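Local coordinates for carboxypeptidase Y inhibitor (PDB 1WPX), which inhibits carboxypeptidase Y, a serine protease of yeast, specifically and potently, at residues 157-171 against 207-220. Sequence-based numbering, arbitrary orientation.
Sequences KGSGPHRYVFLLYKQ and LQLVASNFFYAETK. With SO4 (sulfate ion), chain G.
With CG between its backbone N and carbonyl carbon, chi1 72° lays the F215 ring against Y164 and F166; at Y164, chi1 -69° carries the ring past F215 to A217 and the sulfate. The paired backbone places Y164 CB over one face of the F215 ring, 3.8 Å from its centroid, a CH-pi contact. The two ring planes are 27° apart but slid so far that they barely overlap. F166 CE1 meets the F215 ring at its edge, and the methyl of A217 packs against Y164 CE2. Y164 OH donates to sulfate O2 at 3.3 Å, and the H162 ring edge, whose ND1 is bonded to D96, borders the ion. Cutting Y164 back to an alanine here would keep CB over F215 but would probably leave the A217 methyl without the ring it packs on and the sulfate without the hydroxyl.

On the other face of the sheet, R163 CG lies 3.6 Å from Y216 CE2; the side chains run alongside each other, guanidinium and phenol planes nearly parallel, R163 pairing with D98 and D24 and Y216 OH bonding to H19. S212 OG donates to F166 O at 2.8 Å, and N213 N reaches the same oxygen from the opposite face of the carbonyl plane, so two donors grip it.

Backbone bonds such as Y164 N to F215 O (3.0 Å) fix an antiparallel register that shifts by one residue at a classic beta bulge, where V210 and A211 both face L168. Strand 162-170 also pairs with strand 90-96, tying the C-terminal strand into the antiparallel sheet of the phosphatidylethanolamine-binding protein fold, and the sulfate, probably from the crystallisation liquor and also bonded to H112 and A154, is consistent with the anion-binding pocket of that family.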
# COMPACT_ATOMS: atom_id res chain seq x y z
N LYS B 157 -11.13 28.64 6.93
CA LYS B 157 -10.32 28.78 5.73
C LYS B 157 -8.94 29.32 6.10
O LYS B 157 -8.82 30.32 6.81
CB LYS B 157 -11.00 29.75 4.76
CG LYS B 157 -10.23 30.02 3.49
CD LYS B 157 -11.01 30.93 2.55
CE LYS B 157 -10.21 31.21 1.29
NZ LYS B 157 -8.87 31.80 1.63
N GLY B 158 -7.89 28.63 5.65
CA GLY B 158 -6.54 29.07 5.94
C GLY B 158 -5.91 28.56 7.22
O GLY B 158 -4.70 28.69 7.40
N SER B 159 -6.71 27.98 8.11
CA SER B 159 -6.18 27.47 9.38
C SER B 159 -5.32 26.23 9.19
O SER B 159 -4.63 25.80 10.12
CB SER B 159 -7.33 27.17 10.34
OG SER B 159 -8.28 26.31 9.73
N GLY B 160 -5.34 25.66 8.00
CA GLY B 160 -4.56 24.47 7.74
C GLY B 160 -5.42 23.25 7.97
O GLY B 160 -6.62 23.37 8.22
N PRO B 161 -4.84 22.04 7.88
CA PRO B 161 -5.64 20.83 8.10
C PRO B 161 -5.90 20.59 9.58
O PRO B 161 -5.15 21.04 10.45
CB PRO B 161 -4.77 19.74 7.48
CG PRO B 161 -3.38 20.24 7.76
CD PRO B 161 -3.49 21.71 7.41
N HIS B 162 -6.99 19.88 9.87
CA HIS B 162 -7.35 19.55 11.25
C HIS B 162 -7.47 18.04 11.39
O HIS B 162 -7.81 17.34 10.43
CB HIS B 162 -8.71 20.15 11.63
CG HIS B 162 -8.72 21.64 11.71
ND1 HIS B 162 -9.80 22.34 12.21
CD2 HIS B 162 -7.80 22.57 11.36
CE1 HIS B 162 -9.54 23.64 12.17
NE2 HIS B 162 -8.33 23.80 11.65
N ARG B 163 -7.21 17.55 12.59
CA ARG B 163 -7.34 16.13 12.87
C ARG B 163 -8.76 15.87 13.37
O ARG B 163 -9.23 16.52 14.31
CB ARG B 163 -6.34 15.69 13.94
CG ARG B 163 -4.92 15.54 13.44
CD ARG B 163 -3.95 15.39 14.59
NE ARG B 163 -3.98 16.56 15.46
CZ ARG B 163 -3.29 16.66 16.59
NH1 ARG B 163 -2.49 15.67 16.97
NH2 ARG B 163 -3.39 17.76 17.33
N TYR B 164 -9.46 14.95 12.71
CA TYR B 164 -10.81 14.58 13.11
C TYR B 164 -10.71 13.16 13.64
O TYR B 164 -10.62 12.20 12.87
CB TYR B 164 -11.73 14.69 11.90
CG TYR B 164 -11.91 16.13 11.50
CD1 TYR B 164 -12.72 16.98 12.26
CD2 TYR B 164 -11.19 16.68 10.43
CE1 TYR B 164 -12.80 18.34 11.99
CE2 TYR B 164 -11.27 18.04 10.14
CZ TYR B 164 -12.07 18.87 10.93
OH TYR B 164 -12.13 20.22 10.69
N VAL B 165 -10.72 13.05 14.97
CA VAL B 165 -10.55 11.77 15.64
C VAL B 165 -11.79 11.04 16.19
O VAL B 165 -12.54 11.57 17.00
CB VAL B 165 -9.54 11.93 16.81
CG1 VAL B 165 -9.12 10.57 17.34
CG2 VAL B 165 -8.33 12.71 16.33
N PHE B 166 -11.97 9.80 15.73
CA PHE B 166 -13.07 8.96 16.21
C PHE B 166 -12.52 8.06 17.31
O PHE B 166 -11.43 7.48 17.17
CB PHE B 166 -13.62 8.08 15.09
CG PHE B 166 -14.40 8.84 14.06
CD1 PHE B 166 -13.83 9.16 12.83
CD2 PHE B 166 -15.71 9.23 14.31
CE1 PHE B 166 -14.56 9.85 11.86
CE2 PHE B 166 -16.45 9.92 13.36
CZ PHE B 166 -15.87 10.24 12.13
N LEU B 167 -13.25 7.95 18.42
CA LEU B 167 -12.84 7.11 19.54
C LEU B 167 -13.99 6.26 20.06
O LEU B 167 -15.10 6.76 20.27
CB LEU B 167 -12.29 7.97 20.69
CG LEU B 167 -11.12 8.91 20.39
CD1 LEU B 167 -11.67 10.27 20.03
CD2 LEU B 167 -10.22 9.03 21.59
N LEU B 168 -13.72 4.97 20.25
CA LEU B 168 -14.73 4.04 20.74
C LEU B 168 -14.43 3.68 22.20
O LEU B 168 -13.35 3.18 22.51
CB LEU B 168 -14.77 2.77 19.89
CG LEU B 168 -15.85 1.76 20.28
CD1 LEU B 168 -17.21 2.34 19.95
CD2 LEU B 168 -15.65 0.45 19.53
N TYR B 169 -15.39 3.95 23.09
CA TYR B 169 -15.21 3.64 24.50
C TYR B 169 -16.20 2.59 25.00
O TYR B 169 -17.33 2.52 24.52
CB TYR B 169 -15.39 4.89 25.36
CG TYR B 169 -14.31 5.92 25.23
CD1 TYR B 169 -14.39 6.92 24.26
CD2 TYR B 169 -13.21 5.92 26.10
CE1 TYR B 169 -13.40 7.90 24.16
CE2 TYR B 169 -12.22 6.89 26.00
CZ TYR B 169 -12.31 7.88 25.03
OH TYR B 169 -11.34 8.86 24.95
N LYS B 170 -15.76 1.78 25.95
CA LYS B 170 -16.63 0.78 26.55
C LYS B 170 -17.12 1.42 27.84
O LYS B 170 -16.31 1.92 28.62
CB LYS B 170 -15.86 -0.50 26.89
CG LYS B 170 -16.72 -1.50 27.63
CD LYS B 170 -15.88 -2.57 28.31
CE LYS B 170 -16.76 -3.46 29.18
NZ LYS B 170 -15.98 -4.56 29.83
N GLN B 171 -18.43 1.42 28.06
CA GLN B 171 -19.00 2.02 29.27
C GLN B 171 -18.94 1.02 30.42
O GLN B 171 -18.93 -0.18 30.18
CB GLN B 171 -20.45 2.43 29.02
CG GLN B 171 -20.62 3.40 27.86
CD GLN B 171 -22.07 3.70 27.52
OE1 GLN B 171 -22.36 4.34 26.52
NE2 GLN B 171 -22.98 3.24 28.37
N LEU B 207 -14.67 5.76 31.43
CA LEU B 207 -14.84 5.07 30.16
C LEU B 207 -13.53 4.40 29.76
O LEU B 207 -12.46 4.91 30.04
CB LEU B 207 -15.28 6.04 29.07
CG LEU B 207 -16.54 6.87 29.35
CD1 LEU B 207 -17.03 7.48 28.06
CD2 LEU B 207 -17.62 6.00 29.96
N GLN B 208 -13.63 3.24 29.11
CA GLN B 208 -12.44 2.51 28.69
C GLN B 208 -12.25 2.61 27.18
O GLN B 208 -13.06 2.09 26.42
CB GLN B 208 -12.59 1.04 29.09
CG GLN B 208 -11.28 0.25 29.12
CD GLN B 208 -11.50 -1.25 29.17
OE1 GLN B 208 -12.35 -1.75 29.92
NE2 GLN B 208 -10.74 -1.99 28.38
N LEU B 209 -11.18 3.28 26.76
CA LEU B 209 -10.87 3.44 25.33
C LEU B 209 -10.60 2.07 24.71
O LEU B 209 -9.79 1.30 25.24
CB LEU B 209 -9.63 4.30 25.14
CG LEU B 209 -9.58 5.27 23.96
CD1 LEU B 209 -8.12 5.45 23.52
CD2 LEU B 209 -10.42 4.77 22.81
N VAL B 210 -11.26 1.76 23.60
CA VAL B 210 -11.06 0.47 22.95
C VAL B 210 -10.47 0.58 21.55
O VAL B 210 -9.71 -0.29 21.13
CB VAL B 210 -12.39 -0.33 22.89
CG1 VAL B 210 -12.26 -1.53 21.96
CG2 VAL B 210 -12.76 -0.82 24.28
N ALA B 211 -10.82 1.64 20.82
CA ALA B 211 -10.32 1.81 19.46
C ALA B 211 -10.37 3.26 18.99
O ALA B 211 -11.02 4.11 19.61
CB ALA B 211 -11.10 0.93 18.50
N SER B 212 -9.69 3.53 17.87
CA SER B 212 -9.65 4.87 17.29
C SER B 212 -9.19 4.90 15.83
O SER B 212 -8.32 4.14 15.42
CB SER B 212 -8.73 5.76 18.12
OG SER B 212 -8.64 7.05 17.55
N ASN B 213 -9.78 5.80 15.06
CA ASN B 213 -9.43 6.00 13.66
C ASN B 213 -9.50 7.51 13.45
O ASN B 213 -10.05 8.22 14.29
CB ASN B 213 -10.44 5.31 12.74
CG ASN B 213 -9.88 5.05 11.34
OD1 ASN B 213 -8.89 5.65 10.93
ND2 ASN B 213 -10.53 4.16 10.61
N PHE B 214 -8.95 8.02 12.36
CA PHE B 214 -9.01 9.46 12.14
C PHE B 214 -8.68 9.85 10.70
O PHE B 214 -8.16 9.05 9.92
CB PHE B 214 -8.04 10.17 13.09
CG PHE B 214 -6.60 10.03 12.69
CD1 PHE B 214 -5.89 11.14 12.23
CD2 PHE B 214 -5.97 8.80 12.73
CE1 PHE B 214 -4.57 11.01 11.81
CE2 PHE B 214 -4.65 8.66 12.31
CZ PHE B 214 -3.95 9.77 11.85
N PHE B 215 -9.00 11.09 10.35
CA PHE B 215 -8.74 11.59 9.02
C PHE B 215 -8.43 13.08 9.09
O PHE B 215 -8.56 13.69 10.16
CB PHE B 215 -9.95 11.32 8.10
CG PHE B 215 -11.15 12.19 8.38
CD1 PHE B 215 -11.34 13.39 7.69
CD2 PHE B 215 -12.14 11.78 9.27
CE1 PHE B 215 -12.49 14.17 7.89
CE2 PHE B 215 -13.29 12.55 9.49
CZ PHE B 215 -13.47 13.74 8.79
N TYR B 216 -7.99 13.64 7.97
CA TYR B 216 -7.68 15.06 7.90
C TYR B 216 -8.63 15.74 6.93
O TYR B 216 -9.10 15.13 5.97
CB TYR B 216 -6.24 15.30 7.41
CG TYR B 216 -5.13 15.02 8.41
CD1 TYR B 216 -4.51 13.78 8.47
CD2 TYR B 216 -4.67 16.03 9.25
CE1 TYR B 216 -3.45 13.54 9.35
CE2 TYR B 216 -3.61 15.81 10.14
CZ TYR B 216 -3.00 14.56 10.18
OH TYR B 216 -1.96 14.33 11.05
N ALA B 217 -8.92 17.00 7.21
CA ALA B 217 -9.78 17.80 6.36
C ALA B 217 -9.22 19.21 6.43
O ALA B 217 -8.65 19.62 7.45
CB ALA B 217 -11.20 17.77 6.87
N GLU B 218 -9.37 19.95 5.34
CA GLU B 218 -8.85 21.31 5.27
C GLU B 218 -9.70 22.19 4.38
O GLU B 218 -10.35 21.72 3.45
CB GLU B 218 -7.42 21.27 4.73
CG GLU B 218 -6.58 22.48 5.04
CD GLU B 218 -5.24 22.45 4.36
OE1 GLU B 218 -4.36 23.27 4.70
OE2 GLU B 218 -5.05 21.60 3.46
N THR B 219 -9.71 23.48 4.68
CA THR B 219 -10.45 24.46 3.89
C THR B 219 -9.42 25.46 3.38
O THR B 219 -8.80 26.18 4.16
CB THR B 219 -11.51 25.20 4.73
OG1 THR B 219 -12.58 24.29 5.05
CG2 THR B 219 -12.07 26.38 3.95
N LYS B 220 -9.22 25.48 2.07
CA LYS B 220 -8.25 26.39 1.47
C LYS B 220 -8.93 27.62 0.89
O LYS B 220 -8.47 28.73 1.22
CB LYS B 220 -7.45 25.67 0.38
CG LYS B 220 -6.56 24.55 0.92
CD LYS B 220 -5.65 23.98 -0.16
CE LYS B 220 -4.67 22.98 0.44
NZ LYS B 220 -3.85 23.58 1.54
OXT LYS B 220 -9.90 27.46 0.12
S SO4 G . -14.09 22.30 13.50
O1 SO4 G . -15.19 23.05 14.13
O2 SO4 G . -14.60 21.59 12.31
O3 SO4 G . -13.03 23.25 13.09
O4 SO4 G . -13.53 21.34 14.46